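Local coordinates for outer membrane protein Omp121 (Bacteroides thetaiotaomicron, PDB 5FQ8) that probably imports nutrients across the outer membrane as a TonB-dependent transporter, at residues L520-F530 against T541-T551. Sequence-based numbering, arbitrary orientation.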
# COMPACT_ATOMS: atom_id res chain seq x y z
N LEU B 520 -7.55 -21.10 5.57
CA LEU B 520 -8.34 -22.18 5.00
C LEU B 520 -8.46 -23.31 6.00
O LEU B 520 -7.47 -23.70 6.62
CB LEU B 520 -7.71 -22.68 3.71
CG LEU B 520 -8.41 -23.79 2.96
CD1 LEU B 520 -9.68 -23.26 2.41
CD2 LEU B 520 -7.54 -24.29 1.84
N ARG B 521 -9.66 -23.83 6.17
CA ARG B 521 -9.91 -24.89 7.13
C ARG B 521 -10.94 -25.83 6.57
O ARG B 521 -11.86 -25.42 5.87
CB ARG B 521 -10.40 -24.33 8.46
CG ARG B 521 -11.67 -23.54 8.33
CD ARG B 521 -12.05 -22.86 9.63
NE ARG B 521 -12.21 -23.81 10.70
CZ ARG B 521 -12.22 -23.47 11.98
NH1 ARG B 521 -12.09 -22.20 12.31
NH2 ARG B 521 -12.37 -24.40 12.91
N ARG B 522 -10.78 -27.10 6.88
CA ARG B 522 -11.68 -28.13 6.36
C ARG B 522 -12.13 -29.03 7.49
O ARG B 522 -11.44 -29.21 8.49
CB ARG B 522 -11.01 -28.94 5.27
CG ARG B 522 -10.83 -28.17 3.99
CD ARG B 522 -10.29 -29.03 2.86
NE ARG B 522 -10.21 -28.26 1.63
CZ ARG B 522 -9.10 -28.05 0.94
NH1 ARG B 522 -7.96 -28.57 1.33
NH2 ARG B 522 -9.16 -27.32 -0.16
N LEU B 523 -13.32 -29.60 7.32
CA LEU B 523 -13.89 -30.50 8.30
C LEU B 523 -14.74 -31.52 7.57
O LEU B 523 -15.42 -31.20 6.60
CB LEU B 523 -14.74 -29.73 9.31
CG LEU B 523 -15.46 -30.56 10.37
CD1 LEU B 523 -14.58 -30.78 11.56
CD2 LEU B 523 -16.71 -29.86 10.78
N MET B 524 -14.69 -32.75 8.03
CA MET B 524 -15.60 -33.77 7.56
C MET B 524 -16.17 -34.50 8.77
O MET B 524 -15.49 -34.66 9.79
CB MET B 524 -14.92 -34.74 6.63
CG MET B 524 -14.54 -34.15 5.31
SD MET B 524 -13.74 -35.35 4.27
CE MET B 524 -12.19 -35.51 5.10
N GLY B 525 -17.41 -34.93 8.65
CA GLY B 525 -18.01 -35.71 9.72
C GLY B 525 -19.04 -36.69 9.21
O GLY B 525 -19.56 -36.57 8.09
N VAL B 526 -19.34 -37.68 10.05
CA VAL B 526 -20.44 -38.60 9.83
C VAL B 526 -21.31 -38.58 11.07
O VAL B 526 -20.80 -38.48 12.19
CB VAL B 526 -19.93 -40.01 9.51
CG1 VAL B 526 -18.88 -40.43 10.50
CG2 VAL B 526 -21.08 -40.99 9.50
N PHE B 527 -22.63 -38.63 10.89
CA PHE B 527 -23.53 -38.47 12.02
C PHE B 527 -24.76 -39.35 11.86
O PHE B 527 -25.14 -39.75 10.76
CB PHE B 527 -23.95 -37.02 12.22
CG PHE B 527 -24.62 -36.41 11.03
CD1 PHE B 527 -23.88 -35.81 10.03
CD2 PHE B 527 -25.99 -36.43 10.91
CE1 PHE B 527 -24.49 -35.25 8.93
CE2 PHE B 527 -26.60 -35.87 9.82
CZ PHE B 527 -25.84 -35.27 8.82
N GLY B 528 -25.39 -39.64 13.00
CA GLY B 528 -26.63 -40.38 13.03
C GLY B 528 -27.54 -39.86 14.12
O GLY B 528 -27.09 -39.38 15.16
N GLN B 529 -28.85 -39.97 13.88
CA GLN B 529 -29.85 -39.41 14.78
C GLN B 529 -31.06 -40.34 14.81
O GLN B 529 -31.80 -40.43 13.84
CB GLN B 529 -30.25 -38.01 14.34
CG GLN B 529 -31.24 -37.34 15.23
CD GLN B 529 -31.31 -35.86 14.96
OE1 GLN B 529 -30.32 -35.26 14.56
NE2 GLN B 529 -32.48 -35.27 15.15
N PHE B 530 -31.25 -41.03 15.93
CA PHE B 530 -32.32 -42.01 16.08
C PHE B 530 -33.48 -41.43 16.87
O PHE B 530 -33.32 -41.05 18.02
CB PHE B 530 -31.80 -43.26 16.78
CG PHE B 530 -32.81 -44.36 16.87
CD1 PHE B 530 -33.23 -45.03 15.74
CD2 PHE B 530 -33.32 -44.75 18.10
CE1 PHE B 530 -34.14 -46.06 15.82
CE2 PHE B 530 -34.23 -45.78 18.19
CZ PHE B 530 -34.65 -46.44 17.04
N THR B 541 -34.73 -39.46 21.50
CA THR B 541 -33.80 -39.16 20.43
C THR B 541 -32.37 -39.44 20.86
O THR B 541 -31.96 -39.04 21.95
CB THR B 541 -33.94 -37.70 20.00
OG1 THR B 541 -35.33 -37.38 19.94
CG2 THR B 541 -33.33 -37.51 18.65
N VAL B 542 -31.60 -40.10 20.00
CA VAL B 542 -30.20 -40.40 20.27
C VAL B 542 -29.36 -39.88 19.11
O VAL B 542 -29.55 -40.31 17.96
CB VAL B 542 -29.98 -41.91 20.46
CG1 VAL B 542 -28.51 -42.23 20.40
CG2 VAL B 542 -30.54 -42.31 21.78
N THR B 543 -28.43 -38.98 19.40
CA THR B 543 -27.59 -38.36 18.38
C THR B 543 -26.13 -38.75 18.58
O THR B 543 -25.66 -38.91 19.70
CB THR B 543 -27.68 -36.85 18.42
OG1 THR B 543 -27.33 -36.39 19.73
CG2 THR B 543 -29.06 -36.38 18.07
N ALA B 544 -25.42 -38.88 17.47
CA ALA B 544 -24.00 -39.23 17.48
C ALA B 544 -23.33 -38.65 16.25
O ALA B 544 -23.88 -38.73 15.15
CB ALA B 544 -23.79 -40.75 17.52
N ARG B 545 -22.15 -38.08 16.44
CA ARG B 545 -21.41 -37.49 15.34
C ARG B 545 -19.93 -37.59 15.60
O ARG B 545 -19.47 -37.30 16.71
CB ARG B 545 -21.79 -36.03 15.11
CG ARG B 545 -20.97 -35.38 14.02
CD ARG B 545 -21.57 -34.09 13.51
NE ARG B 545 -20.71 -33.51 12.49
CZ ARG B 545 -21.09 -32.59 11.63
NH1 ARG B 545 -22.32 -32.13 11.65
NH2 ARG B 545 -20.23 -32.13 10.73
N ASN B 546 -19.18 -38.00 14.59
CA ASN B 546 -17.73 -37.95 14.64
C ASN B 546 -17.23 -37.01 13.55
O ASN B 546 -17.68 -37.09 12.41
CB ASN B 546 -17.10 -39.33 14.48
CG ASN B 546 -15.65 -39.36 14.93
OD1 ASN B 546 -15.36 -39.67 16.09
ND2 ASN B 546 -14.75 -39.01 14.02
N ASP B 547 -16.31 -36.14 13.91
CA ASP B 547 -15.77 -35.14 13.01
C ASP B 547 -14.27 -35.34 12.86
O ASP B 547 -13.62 -35.92 13.72
CB ASP B 547 -16.04 -33.73 13.52
CG ASP B 547 -17.47 -33.34 13.40
OD1 ASP B 547 -18.18 -33.98 12.62
OD2 ASP B 547 -17.88 -32.39 14.09
N TRP B 548 -13.75 -34.88 11.74
CA TRP B 548 -12.31 -34.83 11.50
C TRP B 548 -11.99 -33.41 11.08
O TRP B 548 -12.48 -32.94 10.06
CB TRP B 548 -11.88 -35.81 10.42
CG TRP B 548 -11.98 -37.25 10.77
CD1 TRP B 548 -10.98 -38.05 11.20
CD2 TRP B 548 -13.14 -38.08 10.67
NE1 TRP B 548 -11.44 -39.32 11.39
CE2 TRP B 548 -12.77 -39.37 11.07
CE3 TRP B 548 -14.47 -37.85 10.29
CZ2 TRP B 548 -13.66 -40.43 11.10
CZ3 TRP B 548 -15.35 -38.90 10.32
CH2 TRP B 548 -14.95 -40.17 10.73
N SER B 549 -11.19 -32.72 11.87
CA SER B 549 -10.96 -31.30 11.67
C SER B 549 -9.55 -31.03 11.18
O SER B 549 -8.59 -31.68 11.62
CB SER B 549 -11.21 -30.52 12.95
OG SER B 549 -11.12 -29.13 12.68
N SER B 550 -9.42 -30.07 10.28
CA SER B 550 -8.10 -29.69 9.83
C SER B 550 -7.35 -28.86 10.85
O SER B 550 -6.12 -28.79 10.79
CB SER B 550 -8.18 -28.94 8.51
OG SER B 550 -8.23 -27.56 8.74
N THR B 551 -8.03 -28.23 11.80
CA THR B 551 -7.35 -27.33 12.71
C THR B 551 -6.90 -28.00 13.99
O THR B 551 -6.42 -27.31 14.90
CB THR B 551 -8.23 -26.14 13.04
OG1 THR B 551 -9.45 -26.60 13.60
CG2 THR B 551 -8.53 -25.36 11.80
O HOH W 1 -6.66 -25.29 9.13
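Ser-550 OG is gripped from two sides: it accepts the backbone N-H of Arg-522 (N to OG 3.2 Å) and donates to a water (2.8 Å) that in turn bonds Leu-520 O. This is one end of an antiparallel hairpin in the wall of the TonB-dependent receptor barrel, zipped by paired backbone bonds from Met-524 and Trp-548 to Phe-530 and Val-542. Arg-545 and Asp-547 lie on the face turned to the plug. With CG anti to the backbone N (chi1 176°) and the chain extended to NE, Arg-545 passes Phe-527, its CB 3.7 Å from Phe-527 CB. Arg-545 NE makes a salt bridge to the syn lone pair of Asp-547 OD1 at 2.6 Å, in the guanidinium plane, while Phe-527 CD1 lies over one face. Asp-547 OD2 bonds Tyr-561 OH; Arg-545 NH2 reaches past 520-530 to hydrogen-bond Asn-481 OD1 on the strand beyond it. A leucine in place of Arg-545 would probably leave the buried Asp-547 OD1 without its charged mate and cut the tie to Asn-481. Beside that pair, Gly-525 CA sits 3.4 Å from Asp-547 OD1. On the other face, Asn-546 ND2 lies above one face of the Trp-548 ring, offset toward its rim, and the ring's CZ3 edge meets Val-526 CG1 in plane at 3.9 Å.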